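Local structure of peptide methionine sulfoxide reductase msrA/msrB (Neisseria gonorrhoeae, 2H30) at residues R29-Y34 / P104-N109; V134-K139 / L148-N153; A14-T19 / G111-N116. The protein probably reduces methionine sulfoxide in proteins, its N-terminal thioredoxin domain being able to take electrons from DsbD for the downstream methionine sulfoxide reductases. The protein carries 2 engineered substitutions. All blocks are in the same frame, centred on the assembly; numbering follows the deposited sequence.

Interaction 1: R29-Y34 / P104-N109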
loop_
_atom_site.group_PDB
_atom_site.type_symbol
_atom_site.label_atom_id
_atom_site.label_comp_id
_atom_site.label_asym_id
_atom_site.label_seq_id
_atom_site.Cartn_x
_atom_site.Cartn_y
_atom_site.Cartn_z
ATOM N N ARG A 29 -8.409 8.431 -10.691
ATOM C CA ARG A 29 -9.687 8.010 -10.157
ATOM C C ARG A 29 -9.690 8.169 -8.633
ATOM O O ARG A 29 -8.647 8.262 -7.999
ATOM C CB ARG A 29 -10.048 6.612 -10.612
ATOM C CG ARG A 29 -9.601 5.456 -9.705
ATOM C CD ARG A 29 -10.079 4.159 -10.362
ATOM N NE ARG A 29 -9.265 3.899 -11.567
ATOM C CZ ARG A 29 -9.495 2.897 -12.402
ATOM N NH1 ARG A 29 -10.508 2.071 -12.161
ATOM N NH2 ARG A 29 -8.702 2.705 -13.460
ATOM N N PRO A 30 -10.873 8.218 -8.005
ATOM C CA PRO A 30 -10.924 8.304 -6.541
ATOM C C PRO A 30 -10.343 7.054 -5.871
ATOM O O PRO A 30 -10.709 5.923 -6.232
ATOM C CB PRO A 30 -12.419 8.409 -6.243
ATOM C CG PRO A 30 -12.986 8.976 -7.521
ATOM C CD PRO A 30 -12.224 8.285 -8.602
ATOM N N ALA A 31 -9.429 7.264 -4.937
ATOM C CA ALA A 31 -8.876 6.114 -4.144
ATOM C C ALA A 31 -9.999 5.361 -3.427
ATOM O O ALA A 31 -9.872 4.150 -3.144
ATOM C CB ALA A 31 -7.856 6.585 -3.169
ATOM N N SER A 32 -11.107 6.062 -3.093
ATOM C CA SER A 32 -12.124 5.442 -2.277
ATOM C C SER A 32 -12.730 4.185 -2.956
ATOM O O SER A 32 -13.300 3.313 -2.253
ATOM C CB SER A 32 -13.223 6.483 -2.004
ATOM O OG SER A 32 -13.857 6.868 -3.218
ATOM N N VAL A 33 -12.667 4.079 -4.280
ATOM C CA VAL A 33 -13.336 2.939 -4.960
ATOM C C VAL A 33 -12.732 1.608 -4.517
ATOM O O VAL A 33 -13.387 0.560 -4.623
ATOM C CB VAL A 33 -13.359 3.074 -6.503
ATOM C CG1 VAL A 33 -14.001 4.398 -6.936
ATOM C CG2 VAL A 33 -11.959 2.969 -7.122
ATOM N N TYR A 34 -11.473 1.657 -4.078
ATOM C CA TYR A 34 -10.753 0.418 -3.717
ATOM C C TYR A 34 -11.014 -0.029 -2.306
ATOM O O TYR A 34 -10.647 -1.167 -1.966
ATOM C CB TYR A 34 -9.241 0.617 -3.891
ATOM C CG TYR A 34 -8.918 0.813 -5.350
ATOM C CD1 TYR A 34 -8.854 -0.275 -6.228
ATOM C CD2 TYR A 34 -8.700 2.095 -5.879
ATOM C CE1 TYR A 34 -8.564 -0.093 -7.577
ATOM C CE2 TYR A 34 -8.414 2.294 -7.244
ATOM C CZ TYR A 34 -8.362 1.181 -8.087
ATOM O OH TYR A 34 -8.103 1.361 -9.446
ATOM N N PRO A 104 -3.444 -0.985 -7.629
ATOM C CA PRO A 104 -3.868 0.343 -7.196
ATOM C C PRO A 104 -2.752 1.158 -6.588
ATOM O O PRO A 104 -2.010 0.623 -5.732
ATOM C CB PRO A 104 -4.969 0.051 -6.160
ATOM C CG PRO A 104 -5.310 -1.418 -6.364
ATOM C CD PRO A 104 -4.035 -2.074 -6.838
ATOM N N VAL A 105 -2.557 2.373 -7.114
ATOM C CA VAL A 105 -1.556 3.248 -6.574
ATOM C C VAL A 105 -2.221 4.538 -6.126
ATOM O O VAL A 105 -2.483 5.424 -6.987
ATOM C CB VAL A 105 -0.409 3.545 -7.551
ATOM C CG1 VAL A 105 0.587 4.472 -6.857
ATOM C CG2 VAL A 105 0.286 2.213 -8.023
ATOM N N VAL A 106 -2.410 4.688 -4.825
ATOM C CA VAL A 106 -2.947 5.959 -4.303
ATOM C C VAL A 106 -1.799 6.945 -4.276
ATOM O O VAL A 106 -0.695 6.616 -3.866
ATOM C CB VAL A 106 -3.487 5.737 -2.903
ATOM C CG1 VAL A 106 -3.877 7.097 -2.191
ATOM C CG2 VAL A 106 -4.645 4.781 -2.910
ATOM N N THR A 107 -2.065 8.202 -4.637
ATOM C CA THR A 107 -1.055 9.237 -4.603
ATOM C C THR A 107 -1.397 10.186 -3.447
ATOM O O THR A 107 -2.432 10.893 -3.500
ATOM C CB THR A 107 -0.925 9.959 -5.961
ATOM O OG1 THR A 107 -2.202 10.428 -6.447
ATOM C CG2 THR A 107 -0.327 9.055 -6.979
ATOM N N ASP A 108 -0.566 10.191 -2.431
ATOM C CA ASP A 108 -0.800 10.987 -1.210
ATOM C C ASP A 108 0.183 12.144 -1.258
ATOM O O ASP A 108 1.316 12.039 -0.835
ATOM C CB ASP A 108 -0.510 10.106 0.004
ATOM C CG ASP A 108 -0.785 10.787 1.330
ATOM O OD1 ASP A 108 -0.931 12.046 1.361
ATOM O OD2 ASP A 108 -0.823 10.055 2.342
ATOM N N ASN A 109 -0.296 13.293 -1.792
ATOM C CA ASN A 109 0.610 14.418 -1.979
ATOM C C ASN A 109 1.084 14.891 -0.618
ATOM O O ASN A 109 0.220 15.219 0.252
ATOM C CB ASN A 109 -0.157 15.516 -2.738
ATOM C CG ASN A 109 0.760 16.660 -3.216
ATOM O OD1 ASN A 109 0.261 17.733 -3.598
ATOM N ND2 ASN A 109 2.058 16.462 -3.188
#
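Pro-104 lies over the aromatic ring of Tyr-34, and Ala-31 meets Val-106: two small apolar contacts join the loop 29-34 to the strand segment 104-109. The first is the more intimate. Pro-104 CB sits 3.8 Å from the centroid of the Tyr-34 ring and only 9° off its normal, a CH-pi contact over the middle of the face. The neighbouring methylene reaches one side of the same ring, with Pro-104 CG 3.7 Å from Tyr-34 CE1 and equally near Tyr-34 CD1. Tyr-34 presents this face because its CG stands beside the backbone N and opposite the carbonyl carbon (chi1 -66°). Its other face is covered near the rim by Val-33 CG2, so the ring is held between a proline and a valine methyl. The second contact is a single methyl set against an isopropyl group: Ala-31 CB is 3.7 Å from Val-106 CG2 and 4.1 Å from Val-106 CG1, and both residues are buried. The 3-10 turn 31-34, closed by Tyr-34 N to Ala-31 O at 3.1 Å, places Ala-31 and Tyr-34 together on the side that meets the strand.

The solvent side is looser. Ser-32 and Val-33 lie on the outer side of the turn, partly exposed, and exposed Arg-29 lays one guanidinium face against Tyr-34 OH while its NH2 forms a salt bridge with Asp-27. Inward, Tyr-34 and Pro-104 both pack on Ile-75 of strand 73-78, Ala-31 and Val-106 share Met-20 of helix 16-20, and strand 105-107 runs between its antiparallel neighbour 24-25 and its parallel neighbour 73-78 in the mixed sheet.

Interaction 2: V134-K139 / L148-N153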
loop_
_atom_site.group_PDB
_atom_site.type_symbol
_atom_site.label_atom_id
_atom_site.label_comp_id
_atom_site.label_asym_id
_atom_site.label_seq_id
_atom_site.Cartn_x
_atom_site.Cartn_y
_atom_site.Cartn_z
ATOM N N VAL A 134 -6.049 1.270 12.541
ATOM C CA VAL A 134 -4.740 0.704 12.208
ATOM C C VAL A 134 -4.457 -0.456 13.149
ATOM O O VAL A 134 -4.461 -0.326 14.389
ATOM C CB VAL A 134 -3.640 1.734 12.385
ATOM C CG1 VAL A 134 -2.260 1.123 12.044
ATOM C CG2 VAL A 134 -3.907 2.910 11.415
ATOM N N GLN A 135 -4.190 -1.641 12.569
ATOM C CA GLN A 135 -3.943 -2.859 13.353
ATOM C C GLN A 135 -2.494 -3.316 13.394
ATOM O O GLN A 135 -2.047 -3.914 14.372
ATOM C CB GLN A 135 -4.816 -3.999 12.860
ATOM C CG GLN A 135 -6.277 -3.609 13.053
ATOM C CD GLN A 135 -7.231 -4.642 12.619
ATOM O OE1 GLN A 135 -6.984 -5.365 11.680
ATOM N NE2 GLN A 135 -8.432 -4.604 13.221
ATOM N N ARG A 136 -1.733 -3.018 12.346
ATOM C CA ARG A 136 -0.371 -3.493 12.302
ATOM C C ARG A 136 0.390 -2.639 11.298
ATOM O O ARG A 136 -0.162 -2.244 10.254
ATOM C CB ARG A 136 -0.352 -4.961 11.764
ATOM C CG ARG A 136 0.984 -5.671 11.772
ATOM C CD ARG A 136 1.309 -6.163 13.229
ATOM N NE ARG A 136 2.536 -6.934 13.254
ATOM C CZ ARG A 136 2.539 -8.263 13.230
ATOM N NH1 ARG A 136 1.380 -8.923 13.187
ATOM N NH2 ARG A 136 3.702 -8.889 13.275
ATOM N N ILE A 137 1.633 -2.328 11.641
ATOM C CA ILE A 137 2.590 -1.701 10.684
ATOM C C ILE A 137 3.857 -2.540 10.679
ATOM O O ILE A 137 4.400 -2.940 11.729
ATOM C CB ILE A 137 2.972 -0.257 11.114
ATOM C CG1 ILE A 137 1.722 0.636 11.082
ATOM C CG2 ILE A 137 4.010 0.307 10.167
ATOM C CD1 ILE A 137 1.878 1.959 11.848
ATOM N N VAL A 138 4.297 -2.887 9.467
ATOM C CA VAL A 138 5.482 -3.692 9.285
ATOM C C VAL A 138 6.488 -2.890 8.495
ATOM O O VAL A 138 6.213 -2.454 7.385
ATOM C CB VAL A 138 5.130 -5.008 8.523
ATOM C CG1 VAL A 138 6.399 -5.844 8.290
ATOM C CG2 VAL A 138 4.071 -5.810 9.342
ATOM N N LYS A 139 7.709 -2.741 9.063
ATOM C CA LYS A 139 8.799 -2.089 8.320
ATOM C C LYS A 139 9.454 -3.129 7.418
ATOM O O LYS A 139 9.771 -4.241 7.875
ATOM C CB LYS A 139 9.859 -1.625 9.325
ATOM C CG LYS A 139 11.037 -0.923 8.775
ATOM C CD LYS A 139 11.877 -0.378 9.981
ATOM C CE LYS A 139 11.133 0.793 10.665
ATOM N NZ LYS A 139 11.755 1.350 11.931
ATOM N N LEU A 148 -0.444 -13.076 3.472
ATOM C CA LEU A 148 -1.672 -13.835 3.712
ATOM C C LEU A 148 -1.955 -14.037 5.193
ATOM O O LEU A 148 -3.134 -14.029 5.583
ATOM C CB LEU A 148 -1.529 -15.200 2.984
ATOM C CG LEU A 148 -1.637 -15.107 1.458
ATOM C CD1 LEU A 148 -1.206 -16.451 0.898
ATOM C CD2 LEU A 148 -3.066 -14.754 0.957
ATOM N N ALA A 149 -0.887 -14.274 5.980
ATOM C CA ALA A 149 -1.031 -14.446 7.417
ATOM C C ALA A 149 -1.614 -13.161 8.022
ATOM O O ALA A 149 -2.594 -13.200 8.793
ATOM C CB ALA A 149 0.314 -14.775 8.026
ATOM N N LEU A 150 -1.113 -12.011 7.549
ATOM C CA LEU A 150 -1.616 -10.727 8.118
ATOM C C LEU A 150 -3.085 -10.459 7.802
ATOM O O LEU A 150 -3.837 -9.896 8.621
ATOM C CB LEU A 150 -0.838 -9.537 7.548
ATOM C CG LEU A 150 0.551 -9.252 8.064
ATOM C CD1 LEU A 150 1.001 -7.961 7.310
ATOM C CD2 LEU A 150 0.439 -8.934 9.559
ATOM N N ILE A 151 -3.553 -10.825 6.612
ATOM C CA ILE A 151 -4.957 -10.522 6.250
ATOM C C ILE A 151 -5.895 -11.452 6.997
ATOM O O ILE A 151 -7.063 -11.098 7.206
ATOM C CB ILE A 151 -5.271 -10.492 4.748
ATOM C CG1 ILE A 151 -5.114 -11.861 4.099
ATOM C CG2 ILE A 151 -4.377 -9.464 4.017
ATOM C CD1 ILE A 151 -5.651 -11.865 2.617
ATOM N N ARG A 152 -5.367 -12.603 7.411
ATOM C CA ARG A 152 -6.131 -13.513 8.249
ATOM C C ARG A 152 -6.086 -13.097 9.711
ATOM O O ARG A 152 -7.139 -13.158 10.378
ATOM C CB ARG A 152 -5.644 -14.953 8.107
ATOM C CG ARG A 152 -6.609 -15.941 8.723
ATOM C CD ARG A 152 -5.977 -17.294 8.825
ATOM N NE ARG A 152 -4.957 -17.299 9.838
ATOM C CZ ARG A 152 -3.659 -17.453 9.642
ATOM N NH1 ARG A 152 -3.170 -17.621 8.431
ATOM N NH2 ARG A 152 -2.837 -17.420 10.673
ATOM N N ASN A 153 -4.921 -12.701 10.209
ATOM C CA ASN A 153 -4.790 -12.357 11.653
ATOM C C ASN A 153 -3.832 -11.184 11.759
ATOM O O ASN A 153 -2.639 -11.358 11.526
ATOM C CB ASN A 153 -4.239 -13.567 12.425
ATOM C CG ASN A 153 -3.882 -13.239 13.893
ATOM O OD1 ASN A 153 -4.239 -12.203 14.405
ATOM N ND2 ASN A 153 -3.121 -14.124 14.538
#
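Arg-136 and Leu-150 mark the closest backbone approach, their CA atoms 8.4 Å apart, where strand 134-139 faces the last turns of helix 144-152. The strand carries a classic beta bulge: Gln-135 and Arg-136 both stand opposite Leu-127 of the adjacent strand 124-128, and the psi of -29° at Gln-135 marks the first bulge position. On the helical side, Asn-153 N still bonds to Ala-149 O at 2.8 Å, although Asn-153 itself has already left helical geometry.

Leu-150 points toward the strand, and each of its methyls meets a different residue there. CD2 lies 3.7 Å from Arg-136 NH1 and 4.0 Å from Arg-136 CG, so one methyl touches the arginine at both the root and the far end of its side chain. The bend at chi2 (78°) makes this possible by folding the chain of Arg-136, which crosses that of Leu-150 at about a right angle. Leu-150 CD1 comes no nearer than 4.3 Å to Val-138 CG2, a lighter touch.

This is the beta-hairpin followed by a helix that ends the thioredoxin fold: helix 144-152, the last helix of the fold, lies across one face of the sheet at edge strand 134-139. All the contacts across it are apolar or van der Waals. Arg-136 turns its hydrogen-bonding capacity beyond the helix, its NH1 donating to the carbonyl oxygens of Pro-154 and Ala-156. The guanidinium therefore ties down the chain that follows the helix, while its contact with Leu-150 CD2 is van der Waals only, made obliquely.

Interaction 3: A14-T19 / G111-N116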
loop_
_atom_site.group_PDB
_atom_site.type_symbol
_atom_site.label_atom_id
_atom_site.label_comp_id
_atom_site.label_asym_id
_atom_site.label_seq_id
_atom_site.Cartn_x
_atom_site.Cartn_y
_atom_site.Cartn_z
ATOM N N ALA A 14 -8.770 11.521 12.182
ATOM C CA ALA A 14 -9.511 10.791 11.079
ATOM C C ALA A 14 -8.890 9.420 10.892
ATOM O O ALA A 14 -7.692 9.247 11.111
ATOM C CB ALA A 14 -9.431 11.546 9.785
ATOM N N THR A 15 -9.686 8.472 10.423
ATOM C CA THR A 15 -9.130 7.133 10.151
ATOM C C THR A 15 -8.368 7.173 8.824
ATOM O O THR A 15 -8.587 8.070 7.975
ATOM C CB THR A 15 -10.230 6.085 9.977
ATOM O OG1 THR A 15 -11.086 6.422 8.856
ATOM C CG2 THR A 15 -11.049 5.891 11.284
ATOM N N VAL A 16 -7.523 6.173 8.599
ATOM C CA VAL A 16 -6.860 6.088 7.311
ATOM C C VAL A 16 -7.818 6.071 6.123
ATOM O O VAL A 16 -7.611 6.822 5.182
ATOM C CB VAL A 16 -5.832 4.883 7.247
ATOM C CG1 VAL A 16 -5.273 4.724 5.870
ATOM C CG2 VAL A 16 -4.714 5.123 8.236
ATOM N N PRO A 17 -8.859 5.210 6.131
ATOM C CA PRO A 17 -9.789 5.278 4.973
ATOM C C PRO A 17 -10.466 6.630 4.798
ATOM O O PRO A 17 -10.679 7.045 3.652
ATOM C CB PRO A 17 -10.813 4.160 5.230
ATOM C CG PRO A 17 -10.207 3.274 6.291
ATOM C CD PRO A 17 -9.215 4.124 7.068
ATOM N N HIS A 18 -10.779 7.328 5.895
ATOM C CA HIS A 18 -11.402 8.641 5.744
ATOM C C HIS A 18 -10.426 9.588 5.065
ATOM O O HIS A 18 -10.778 10.289 4.103
ATOM C CB HIS A 18 -11.899 9.215 7.085
ATOM C CG HIS A 18 -12.658 10.493 6.907
ATOM N ND1 HIS A 18 -13.934 10.531 6.376
ATOM C CD2 HIS A 18 -12.288 11.782 7.098
ATOM C CE1 HIS A 18 -14.330 11.792 6.290
ATOM N NE2 HIS A 18 -13.352 12.568 6.728
ATOM N N THR A 19 -9.171 9.570 5.498
ATOM C CA THR A 19 -8.155 10.413 4.904
ATOM C C THR A 19 -7.942 10.074 3.421
ATOM O O THR A 19 -7.717 10.929 2.572
ATOM C CB THR A 19 -6.838 10.224 5.681
ATOM O OG1 THR A 19 -7.043 10.632 7.038
ATOM C CG2 THR A 19 -5.684 11.027 5.058
ATOM N N GLY A 111 2.529 12.999 1.608
ATOM C CA GLY A 111 2.702 11.873 2.534
ATOM C C GLY A 111 1.943 11.989 3.861
ATOM O O GLY A 111 2.483 11.634 4.918
ATOM N N THR A 112 0.690 12.453 3.790
ATOM C CA THR A 112 -0.116 12.596 5.015
ATOM C C THR A 112 -0.250 11.285 5.795
ATOM O O THR A 112 0.012 11.217 6.997
ATOM C CB THR A 112 -1.499 13.074 4.660
ATOM O OG1 THR A 112 -1.336 14.424 4.165
ATOM C CG2 THR A 112 -2.369 13.127 5.921
ATOM N N ILE A 113 -0.577 10.207 5.080
ATOM C CA ILE A 113 -0.864 8.963 5.798
ATOM C C ILE A 113 0.453 8.385 6.325
ATOM O O ILE A 113 0.529 7.949 7.477
ATOM C CB ILE A 113 -1.536 7.970 4.878
ATOM C CG1 ILE A 113 -2.863 8.558 4.392
ATOM C CG2 ILE A 113 -1.625 6.564 5.580
ATOM C CD1 ILE A 113 -3.438 7.790 3.308
ATOM N N ALA A 114 1.511 8.420 5.503
ATOM C CA ALA A 114 2.785 7.928 5.963
ATOM C C ALA A 114 3.240 8.674 7.236
ATOM O O ALA A 114 3.729 8.086 8.184
ATOM C CB ALA A 114 3.841 8.035 4.815
ATOM N N GLN A 115 3.086 9.996 7.234
ATOM C CA GLN A 115 3.439 10.761 8.428
ATOM C C GLN A 115 2.563 10.372 9.631
ATOM O O GLN A 115 3.105 10.185 10.727
ATOM C CB GLN A 115 3.302 12.255 8.141
ATOM C CG GLN A 115 4.393 12.723 7.205
ATOM C CD GLN A 115 4.251 14.195 6.954
ATOM O OE1 GLN A 115 4.306 14.982 7.898
ATOM N NE2 GLN A 115 3.973 14.576 5.726
ATOM N N ASN A 116 1.249 10.243 9.440
ATOM C CA ASN A 116 0.342 9.804 10.519
ATOM C C ASN A 116 0.727 8.450 11.088
ATOM O O ASN A 116 0.555 8.185 12.254
ATOM C CB ASN A 116 -1.115 9.750 10.041
ATOM C CG ASN A 116 -1.693 11.108 9.704
ATOM O OD1 ASN A 116 -2.733 11.184 9.018
ATOM N ND2 ASN A 116 -1.038 12.166 10.139
HETATM O O HOH W 1 -4.261 9.102 8.165
#
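Thr-19 turns its methyl to Ile-113 and keeps its hydroxyl beside its own backbone N (chi1 -62°), which sets CG2 trans to that nitrogen. In Ile-113 the same torsion (-61°) puts CG1 where Thr-19 has its hydroxyl, opposite the carbonyl carbon, and it is this branch that the threonine methyl meets. Thr-19 CG2 comes 3.8 Å from Ile-113 CG1, the two side chains sliding past each other in opposite directions, and 4.0 Å from Thr-112 CG2. With its other branch, Ile-113 CG2 approaches Val-16 CG1 at 4.1 Å, the side chains nearly perpendicular.

Two short helices of this thioredoxin-fold domain, 16-20 and 112-116, are packed together here against the sheet: Val-16 also touches Ile-43, and Ile-113 touches Phe-45, both on strand 41-45. Thr-15 is the N-cap of the first helix, its OG1 accepting from His-18 N at 3.1 Å (155°). The first turn of 112-116 follows Gly-111 at the N-cap position and gives Thr-112 N to Asp-108 OD1 and Ile-113 N to Asp-108 OD2.

Toward solvent the packing gives way to polar groups. A water donates to Asn-116 OD1 at 2.7 Å and lies 3.4 Å from Thr-19 OG1, a weak bond that bridges the helices where Asn-116 is exposed.

In the fold
Interaction 3 touches both of the others. Its centre is about 12 Å from that of interaction 1 and about 17 Å from that of interaction 2, whereas the centres of interactions 1 and 2 lie about 20 Å apart, on opposite sides of the chain's centre, and these two do not touch. Interaction 1 joins interaction 3 through the short turn that leads from strand 105-107 into helix 112-116. Val-134 CG2 of interaction 2 packs 4.0 Å from Val-16 CG2 of interaction 3. Interactions 1 and 2 reach the same sheet. The CxxC pair Cys-50 and Cys-53 at the start of helix 51-64, probably the redox site, belongs to none of the three contacts.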